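UDP-N-acetylglucosamine pyrophosphorylase (Entamoeba histolytica, PDB 3OC9) probably catalyses the formation of UDP-N-acetylglucosamine and diphosphate from UTP and N-acetylglucosamine 1-phosphate, the last step in making this nucleotide sugar. Local coordinates at residues Ile213-Phe218 with Asn251-Tyr256; Pro280-Lys285 with Glu309-Asp314. All blocks are in the same frame, centred on the assembly; numbering follows the deposited sequence.

Contact 1: Ile213-Phe218 with Asn251-Tyr256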
ATOM      1  N   ILE A 213      -5.816  -8.630   5.722  1.00 16.44           N
ATOM      2  CA  ILE A 213      -5.598  -9.907   5.007  1.00 16.16           C
ATOM      3  C   ILE A 213      -6.731 -10.209   4.021  1.00 17.33           C
ATOM      4  O   ILE A 213      -7.860  -9.689   4.174  1.00 17.36           O
ATOM      5  CB  ILE A 213      -5.349 -11.149   5.982  1.00 15.24           C
ATOM      6  CG1 ILE A 213      -6.595 -11.520   6.829  1.00 15.82           C
ATOM      7  CG2 ILE A 213      -4.123 -10.888   6.906  1.00 15.29           C
ATOM      8  CD1 ILE A 213      -7.652 -12.491   6.111  1.00 16.38           C
ATOM      9  N   VAL A 214      -6.418 -11.034   3.023  1.00 18.26           N
ATOM     10  CA  VAL A 214      -7.446 -11.681   2.180  1.00 19.37           C
ATOM     11  C   VAL A 214      -7.446 -13.199   2.462  1.00 19.37           C
ATOM     12  O   VAL A 214      -6.382 -13.807   2.634  1.00 20.38           O
ATOM     13  CB  VAL A 214      -7.240 -11.394   0.640  1.00 19.22           C
ATOM     14  CG1 VAL A 214      -7.473  -9.904   0.319  1.00 21.31           C
ATOM     15  CG2 VAL A 214      -5.807 -11.865   0.118  1.00 19.37           C
ATOM     16  N   LYS A 215      -8.628 -13.814   2.513  1.00 20.77           N
ATOM     17  CA  LYS A 215      -8.708 -15.291   2.630  1.00 22.32           C
ATOM     18  C   LYS A 215      -8.124 -16.029   1.406  1.00 22.94           C
ATOM     19  O   LYS A 215      -8.581 -15.811   0.265  1.00 23.19           O
ATOM     20  CB  LYS A 215     -10.166 -15.720   2.808  1.00 23.74           C
ATOM     21  CG  LYS A 215     -10.729 -15.555   4.191  1.00 26.79           C
ATOM     22  CD  LYS A 215     -12.081 -16.315   4.230  1.00 32.50           C
ATOM     23  CE  LYS A 215     -12.647 -16.427   5.611  1.00 35.15           C
ATOM     24  NZ  LYS A 215     -14.072 -16.923   5.563  1.00 35.97           N
ATOM     25  N   LYS A 216      -7.114 -16.883   1.633  1.00 22.22           N
ATOM     26  CA  LYS A 216      -6.387 -17.595   0.536  1.00 23.01           C
ATOM     27  C   LYS A 216      -7.361 -18.363  -0.381  1.00 24.19           C
ATOM     28  O   LYS A 216      -8.216 -19.089   0.111  1.00 24.68           O
ATOM     29  CB  LYS A 216      -5.323 -18.543   1.119  1.00 22.26           C
ATOM     30  CG  LYS A 216      -4.509 -19.368   0.086  1.00 22.75           C
ATOM     31  CD  LYS A 216      -3.245 -20.014   0.715  1.00 21.69           C
ATOM     32  CE  LYS A 216      -2.625 -21.052  -0.222  1.00 23.50           C
ATOM     33  NZ  LYS A 216      -1.251 -21.437   0.298  1.00 23.45           N
ATOM     34  N   GLY A 217      -7.220 -18.181  -1.691  1.00 25.59           N
ATOM     35  CA  GLY A 217      -8.178 -18.732  -2.686  1.00 27.38           C
ATOM     36  C   GLY A 217      -7.905 -20.121  -3.258  1.00 27.95           C
ATOM     37  O   GLY A 217      -8.857 -20.852  -3.598  1.00 28.72           O
ATOM     38  N   PHE A 218      -6.624 -20.483  -3.388  1.00 28.16           N
ATOM     39  CA  PHE A 218      -6.182 -21.780  -3.947  1.00 28.87           C
ATOM     40  C   PHE A 218      -4.719 -22.062  -3.552  1.00 29.59           C
ATOM     41  O   PHE A 218      -4.001 -21.126  -3.183  1.00 28.62           O
ATOM     42  CB  PHE A 218      -6.423 -21.890  -5.487  1.00 30.09           C
ATOM     43  CG  PHE A 218      -5.649 -20.892  -6.330  1.00 29.37           C
ATOM     44  CD1 PHE A 218      -6.061 -19.565  -6.432  1.00 29.09           C
ATOM     45  CD2 PHE A 218      -4.514 -21.300  -7.047  1.00 30.70           C
ATOM     46  CE1 PHE A 218      -5.348 -18.638  -7.216  1.00 27.56           C
ATOM     47  CE2 PHE A 218      -3.800 -20.397  -7.837  1.00 30.09           C
ATOM     48  CZ  PHE A 218      -4.206 -19.057  -7.921  1.00 29.85           C
ATOM     49  N   ASN A 251     -13.940 -29.264   4.442  1.00 38.87           N
ATOM     50  CA  ASN A 251     -14.788 -28.380   3.649  1.00 38.72           C
ATOM     51  C   ASN A 251     -14.070 -27.598   2.531  1.00 37.15           C
ATOM     52  O   ASN A 251     -14.703 -26.830   1.803  1.00 37.22           O
ATOM     53  CB  ASN A 251     -15.594 -27.434   4.553  1.00 39.52           C
ATOM     54  CG  ASN A 251     -14.738 -26.357   5.212  1.00 40.77           C
ATOM     55  OD1 ASN A 251     -13.515 -26.326   5.064  1.00 40.28           O
ATOM     56  ND2 ASN A 251     -15.394 -25.459   5.939  1.00 43.23           N
ATOM     57  N   GLY A 252     -12.762 -27.808   2.409  1.00 35.55           N
ATOM     58  CA  GLY A 252     -11.946 -27.160   1.375  1.00 34.36           C
ATOM     59  C   GLY A 252     -11.181 -25.918   1.825  1.00 33.40           C
ATOM     60  O   GLY A 252     -10.286 -25.446   1.112  1.00 32.25           O
ATOM     61  N   GLU A 253     -11.543 -25.375   2.990  1.00 32.39           N
ATOM     62  CA  GLU A 253     -10.861 -24.167   3.527  1.00 32.05           C
ATOM     63  C   GLU A 253      -9.412 -24.464   3.968  1.00 30.24           C
ATOM     64  O   GLU A 253      -9.131 -25.544   4.479  1.00 30.56           O
ATOM     65  CB  GLU A 253     -11.655 -23.592   4.707  1.00 32.12           C
ATOM     66  CG  GLU A 253     -13.033 -23.037   4.334  1.00 36.60           C
ATOM     67  CD  GLU A 253     -13.071 -21.521   4.343  1.00 42.55           C
ATOM     68  OE1 GLU A 253     -13.012 -20.919   5.449  1.00 45.53           O
ATOM     69  OE2 GLU A 253     -13.152 -20.917   3.250  1.00 45.59           O
ATOM     70  N   PHE A 254      -8.495 -23.507   3.784  1.00 28.52           N
ATOM     71  CA  PHE A 254      -7.104 -23.674   4.260  1.00 27.27           C
ATOM     72  C   PHE A 254      -6.972 -23.374   5.754  1.00 26.73           C
ATOM     73  O   PHE A 254      -7.578 -22.414   6.251  1.00 26.75           O
ATOM     74  CB  PHE A 254      -6.129 -22.810   3.441  1.00 27.02           C
ATOM     75  CG  PHE A 254      -5.938 -23.305   2.030  1.00 28.03           C
ATOM     76  CD1 PHE A 254      -4.940 -24.241   1.739  1.00 28.57           C
ATOM     77  CD2 PHE A 254      -6.777 -22.867   1.001  1.00 28.15           C
ATOM     78  CE1 PHE A 254      -4.772 -24.745   0.438  1.00 29.64           C
ATOM     79  CE2 PHE A 254      -6.616 -23.357  -0.294  1.00 30.07           C
ATOM     80  CZ  PHE A 254      -5.612 -24.293  -0.579  1.00 30.07           C
ATOM     81  N   ILE A 255      -6.234 -24.236   6.469  1.00 25.66           N
ATOM     82  CA  ILE A 255      -5.887 -24.056   7.890  0.50 25.47           C
ATOM     83  C   ILE A 255      -5.128 -22.740   8.104  1.00 24.37           C
ATOM     84  O   ILE A 255      -5.417 -21.962   9.032  1.00 24.70           O
ATOM     85  CB  ILE A 255      -4.996 -25.237   8.365  0.50 25.24           C
ATOM     86  CG1 ILE A 255      -5.775 -26.545   8.308  0.50 27.17           C
ATOM     87  CG2 ILE A 255      -4.453 -25.008   9.790  0.50 25.61           C
ATOM     88  CD1 ILE A 255      -6.765 -26.684   9.416  0.50 27.32           C
ATOM     89  N   TYR A 256      -4.131 -22.523   7.242  1.00 23.73           N
ATOM     90  CA  TYR A 256      -3.345 -21.272   7.177  1.00 22.72           C
ATOM     91  C   TYR A 256      -3.855 -20.403   6.009  1.00 21.54           C
ATOM     92  O   TYR A 256      -3.319 -20.443   4.888  1.00 21.74           O
ATOM     93  CB  TYR A 256      -1.850 -21.588   7.045  1.00 22.45           C
ATOM     94  CG  TYR A 256      -1.273 -22.297   8.271  1.00 24.32           C
ATOM     95  CD1 TYR A 256      -0.689 -21.562   9.314  1.00 23.01           C
ATOM     96  CD2 TYR A 256      -1.316 -23.694   8.389  1.00 26.11           C
ATOM     97  CE1 TYR A 256      -0.171 -22.213  10.464  1.00 25.57           C
ATOM     98  CE2 TYR A 256      -0.799 -24.349   9.530  1.00 27.80           C
ATOM     99  CZ  TYR A 256      -0.223 -23.599  10.552  1.00 27.59           C
ATOM    100  OH  TYR A 256       0.284 -24.248  11.673  1.00 28.25           O
TER
HETATM  101  O   HOH W   1      -1.311 -21.716   3.240  1.00 20.65           O

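Contact 2: Pro280-Lys285 with Glu309-Asp314. Unlike the reference sequence in segment 309-314: Ile310 (reference Met).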
ATOM      1  N   PRO A 280      16.918  -9.215   9.814  1.00 26.60           N
ATOM      2  CA  PRO A 280      17.801 -10.182   9.136  1.00 27.16           C
ATOM      3  C   PRO A 280      18.020  -9.857   7.636  1.00 27.20           C
ATOM      4  O   PRO A 280      17.121  -9.317   6.983  1.00 26.45           O
ATOM      5  CB  PRO A 280      17.076 -11.519   9.328  1.00 27.40           C
ATOM      6  CG  PRO A 280      15.618 -11.145   9.450  1.00 26.65           C
ATOM      7  CD  PRO A 280      15.606  -9.806  10.155  1.00 26.13           C
ATOM      8  N   TYR A 281      19.213 -10.160   7.102  1.00 26.73           N
ATOM      9  CA  TYR A 281      19.461  -9.904   5.665  1.00 27.08           C
ATOM     10  C   TYR A 281      18.831 -10.968   4.752  1.00 26.15           C
ATOM     11  O   TYR A 281      18.674 -12.143   5.150  1.00 26.09           O
ATOM     12  CB  TYR A 281      20.979  -9.733   5.360  1.00 27.70           C
ATOM     13  CG  TYR A 281      21.599  -8.487   5.973  1.00 31.41           C
ATOM     14  CD1 TYR A 281      21.164  -7.207   5.605  1.00 33.39           C
ATOM     15  CD2 TYR A 281      22.630  -8.584   6.918  1.00 34.71           C
ATOM     16  CE1 TYR A 281      21.725  -6.059   6.173  1.00 35.85           C
ATOM     17  CE2 TYR A 281      23.202  -7.435   7.495  1.00 37.22           C
ATOM     18  CZ  TYR A 281      22.742  -6.176   7.116  1.00 38.51           C
ATOM     19  OH  TYR A 281      23.297  -5.030   7.678  1.00 40.84           O
ATOM     20  N   HIS A 282      18.422 -10.541   3.551  1.00 25.61           N
ATOM     21  CA  HIS A 282      17.968 -11.431   2.468  1.00 25.80           C
ATOM     22  C   HIS A 282      18.728 -11.103   1.160  1.00 27.28           C
ATOM     23  O   HIS A 282      19.232  -9.979   1.015  1.00 26.94           O
ATOM     24  CB  HIS A 282      16.462 -11.226   2.194  1.00 25.39           C
ATOM     25  CG  HIS A 282      15.563 -11.563   3.351  1.00 24.94           C
ATOM     26  ND1 HIS A 282      14.864 -12.751   3.429  1.00 29.21           N
ATOM     27  CD2 HIS A 282      15.226 -10.855   4.459  1.00 26.33           C
ATOM     28  CE1 HIS A 282      14.144 -12.766   4.543  1.00 29.17           C
ATOM     29  NE2 HIS A 282      14.354 -11.632   5.192  1.00 27.13           N
ATOM     30  N   ILE A 283      18.787 -12.062   0.226  1.00 28.78           N
ATOM     31  CA  ILE A 283      19.351 -11.850  -1.128  0.70 30.64           C
ATOM     32  C   ILE A 283      18.235 -11.677  -2.164  1.00 31.51           C
ATOM     33  O   ILE A 283      17.331 -12.540  -2.269  1.00 31.28           O
ATOM     34  CB  ILE A 283      20.259 -13.043  -1.591  0.70 31.67           C
ATOM     35  CG1 ILE A 283      21.432 -13.290  -0.629  0.70 32.31           C
ATOM     36  CG2 ILE A 283      20.761 -12.852  -3.048  0.70 32.83           C
ATOM     37  CD1 ILE A 283      22.112 -12.033  -0.129  0.70 32.70           C
ATOM     38  N   ALA A 284      18.290 -10.575  -2.924  1.00 32.49           N
ATOM     39  CA  ALA A 284      17.394 -10.325  -4.052  1.00 34.39           C
ATOM     40  C   ALA A 284      18.234 -10.142  -5.327  1.00 36.77           C
ATOM     41  O   ALA A 284      19.320  -9.548  -5.280  1.00 37.39           O
ATOM     42  CB  ALA A 284      16.526  -9.088  -3.783  1.00 33.80           C
ATOM     43  N   LYS A 285      17.755 -10.651  -6.464  1.00 38.57           N
ATOM     44  CA  LYS A 285      18.559 -10.602  -7.706  1.00 40.95           C
ATOM     45  C   LYS A 285      18.033  -9.658  -8.805  1.00 42.13           C
ATOM     46  O   LYS A 285      16.852  -9.273  -8.800  1.00 42.14           O
ATOM     47  CB  LYS A 285      18.814 -12.011  -8.256  1.00 41.51           C
ATOM     48  CG  LYS A 285      19.557 -12.921  -7.294  1.00 42.41           C
ATOM     49  CD  LYS A 285      20.400 -13.934  -8.049  1.00 46.50           C
ATOM     50  CE  LYS A 285      21.220 -14.807  -7.104  1.00 47.19           C
ATOM     51  NZ  LYS A 285      20.463 -16.019  -6.703  1.00 49.38           N
ATOM     52  N   GLU A 309      19.205  -6.934   1.026  1.00 26.66           N
ATOM     53  CA  GLU A 309      17.976  -6.235   1.468  1.00 25.43           C
ATOM     54  C   GLU A 309      17.451  -6.649   2.856  1.00 24.69           C
ATOM     55  O   GLU A 309      17.723  -7.763   3.333  1.00 24.28           O
ATOM     56  CB  GLU A 309      16.832  -6.415   0.440  1.00 25.63           C
ATOM     57  CG  GLU A 309      17.090  -5.804  -0.949  1.00 28.35           C
ATOM     58  CD  GLU A 309      15.912  -5.954  -1.924  1.00 31.57           C
ATOM     59  OE1 GLU A 309      14.893  -6.586  -1.569  1.00 32.14           O
ATOM     60  OE2 GLU A 309      16.017  -5.447  -3.069  1.00 32.03           O
ATOM     61  N   ILE A 310      16.689  -5.743   3.484  1.00 24.03           N
ATOM     62  CA  ILE A 310      15.930  -6.065   4.717  1.00 23.75           C
ATOM     63  C   ILE A 310      14.428  -5.857   4.419  1.00 23.11           C
ATOM     64  O   ILE A 310      14.063  -4.993   3.593  1.00 23.30           O
ATOM     65  CB  ILE A 310      16.410  -5.233   5.966  1.00 23.95           C
ATOM     66  CG1 ILE A 310      16.536  -3.740   5.621  1.00 24.30           C
ATOM     67  CG2 ILE A 310      17.772  -5.789   6.546  1.00 25.85           C
ATOM     68  CD1 ILE A 310      16.856  -2.787   6.807  1.00 22.70           C
ATOM     69  N   PHE A 311      13.560  -6.657   5.068  1.00 22.68           N
ATOM     70  CA  PHE A 311      12.102  -6.749   4.741  1.00 22.58           C
ATOM     71  C   PHE A 311      11.231  -6.232   5.919  1.00 21.79           C
ATOM     72  O   PHE A 311      11.454  -6.621   7.068  1.00 22.19           O
ATOM     73  CB  PHE A 311      11.701  -8.222   4.458  1.00 22.39           C
ATOM     74  CG  PHE A 311      12.256  -8.820   3.163  1.00 23.80           C
ATOM     75  CD1 PHE A 311      12.869  -8.031   2.179  1.00 25.00           C
ATOM     76  CD2 PHE A 311      12.097 -10.185   2.918  1.00 24.91           C
ATOM     77  CE1 PHE A 311      13.351  -8.604   0.984  1.00 26.76           C
ATOM     78  CE2 PHE A 311      12.564 -10.762   1.723  1.00 26.56           C
ATOM     79  CZ  PHE A 311      13.188  -9.963   0.761  1.00 27.19           C
ATOM     80  N   PHE A 312      10.257  -5.355   5.658  1.00 21.43           N
ATOM     81  CA  PHE A 312       9.531  -4.712   6.758  1.00 20.88           C
ATOM     82  C   PHE A 312       8.759  -5.720   7.619  1.00 20.33           C
ATOM     83  O   PHE A 312       8.667  -5.543   8.831  1.00 19.85           O
ATOM     84  CB  PHE A 312       8.621  -3.535   6.290  1.00 20.65           C
ATOM     85  CG  PHE A 312       7.325  -3.972   5.658  1.00 21.00           C
ATOM     86  CD1 PHE A 312       6.268  -4.459   6.441  1.00 20.25           C
ATOM     87  CD2 PHE A 312       7.159  -3.893   4.275  1.00 23.00           C
ATOM     88  CE1 PHE A 312       5.060  -4.903   5.847  1.00 22.54           C
ATOM     89  CE2 PHE A 312       5.961  -4.320   3.670  1.00 24.83           C
ATOM     90  CZ  PHE A 312       4.912  -4.823   4.458  1.00 22.75           C
ATOM     91  N   PHE A 313       8.254  -6.786   6.998  1.00 20.39           N
ATOM     92  CA  PHE A 313       7.418  -7.767   7.731  1.00 20.41           C
ATOM     93  C   PHE A 313       8.187  -8.647   8.717  1.00 20.37           C
ATOM     94  O   PHE A 313       7.584  -9.307   9.584  1.00 19.41           O
ATOM     95  CB  PHE A 313       6.481  -8.574   6.787  1.00 20.82           C
ATOM     96  CG  PHE A 313       7.174  -9.189   5.592  1.00 22.73           C
ATOM     97  CD1 PHE A 313       7.110  -8.568   4.341  1.00 24.13           C
ATOM     98  CD2 PHE A 313       7.892 -10.388   5.716  1.00 23.90           C
ATOM     99  CE1 PHE A 313       7.754  -9.123   3.223  1.00 26.31           C
ATOM    100  CE2 PHE A 313       8.537 -10.966   4.595  1.00 25.19           C
ATOM    101  CZ  PHE A 313       8.473 -10.323   3.349  1.00 25.36           C
ATOM    102  N   ASP A 314       9.527  -8.641   8.640  1.00 20.63           N
ATOM    103  CA  ASP A 314      10.319  -9.314   9.686  1.00 20.95           C
ATOM    104  C   ASP A 314      10.249  -8.611  11.054  1.00 21.27           C
ATOM    105  O   ASP A 314      10.751  -9.157  12.041  1.00 21.65           O
ATOM    106  CB  ASP A 314      11.798  -9.520   9.252  1.00 21.90           C
ATOM    107  CG  ASP A 314      11.961 -10.614   8.183  1.00 24.70           C
ATOM    108  OD1 ASP A 314      11.211 -11.630   8.204  1.00 24.61           O
ATOM    109  OD2 ASP A 314      12.860 -10.471   7.307  1.00 24.95           O
TER
HETATM  110  O   HOH W   2      14.551  -8.354   7.101  1.00 17.85           O

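Contact 1: Ile213-Phe218 with Asn251-Tyr256
Lys216 lays the outer part of its side chain over one face of the Phe254 ring. Its CE stands 4.3 Å from the centroid of that ring, only 8° off the normal, so a CH-pi contact falls almost at the ring centre. The ammonium group lies farther out: NZ is 5.1 Å from the same centroid, where a cation-pi attraction can be weak at most. Phe254 also meets the backbone of 213-218, its CZ coming to 3.8 Å from Phe218 C at an oblique angle.

The lysine reaches this place because CG is anti to the backbone N (chi1 179°) and the chain beyond it runs fully extended. Its tip is thereby delivered to water 1, which accepts from Lys216 NZ at 3.0 Å and donates to Tyr256 O at 2.9 Å, while Asn246 OD1 gives the ammonium group a direct hydrogen-bond partner. The ammonium group of this buried residue thus bonds an amide oxygen and a water, and the water carries the link on to Tyr256 O.

These residues lie where strand 209-215, part of the large mixed sheet of this GT-A-type fold, runs out into a loop, and where the long connection after strand 232-236 comes back toward strand 258-261. The antiparallel pairing of strands 209-215 and 258-261 is carried into the loops by a backbone bond of Lys216 with Asn257, next to Tyr256.

Farther out, Lys215 NZ and Glu253 OE1 are 4.1 Å apart, opposite charges beyond salt-bridge range whose attraction is probably modest. Glu253 closes an Asx turn: Asn251 OD1 accepts from Glu253 N at 3.0 Å, with the donor 42° out of the carbonyl plane. Leu241 touches the side chain of Lys216, and Gln248 that of Phe254.

Contact 2: Pro280-Lys285 with Glu309-Asp314
His282 lays its ring on Phe311 and meets Asp314 at its edge. Starting at its root, CB lies over the Phe311 face, 4.2 Å from the ring centroid, in a CH-pi contact. From there CG is set anti to the carbonyl carbon (chi1 -63°), which carries the imidazole over Phe311. CG and ND1 follow, each near Phe311 CE2, while CE1 and CD2 are closest to CD2 of that ring. The two rings form a face-to-face stack with centroids 4.0 Å apart and planes inclined by 16°. At the tip, His282 NE2 donates to Asp314 OD2 over 2.8 Å. The carboxylate takes this bond on its syn lone pair and lies 9° from coplanar with the imidazole, so stack and bond together fix the rotation of the histidine ring.

The same Asp314 OD2 accepts from water 2, which also donates to Pro280 O and accepts from Phe311 N at 2.8 Å; one water thereby joins both segments. Pro280 CG rests 3.6 Å from Asp314 OD2.

At its backbone, His282 forms an antiparallel hydrogen-bonded pair with Glu309: His282 N donates to Glu309 O at 2.9 Å, and Glu309 N returns a nearly straight bond to His282 O. Beside this pair, Tyr281 CD1 touches Ile310 CG2 at 3.8 Å. Ala284 CB abuts the carboxylate of Glu309, whose extended chain carries OE2 to a salt bridge with Lys307. Beyond the segments, the ring of His157 meets Phe311.

The whole is the end of a two-stranded antiparallel ribbon, strands 282-286 and 305-309, at the protein surface; beyond the His282-Glu309 pair the chain of 309-314 runs on into the 3-10 segment that brings Asp314 back to the histidine.

Overall arrangement
From the N terminus, the chain builds much of its large mixed sheet before strand 209-215 leads into contact 1. This contact closes a loop of 32 intervening residues, which holds strands 225-229 and 232-236. Strands 258-261 and 263-267 then return to the large sheet, and helix 268-274 leads to contact 2, where 23 residues between its segments carry the far part of a separate two-stranded ribbon. The two loops are in series, neither nested nor crossed. The centres of contact 1 and contact 2 lie about 26 Å apart, their nearest atoms about 11 Å apart. Strand 322-326, following contact 2, pairs in parallel with strand 209-215, bringing the chain back beside the strand that opens contact 1.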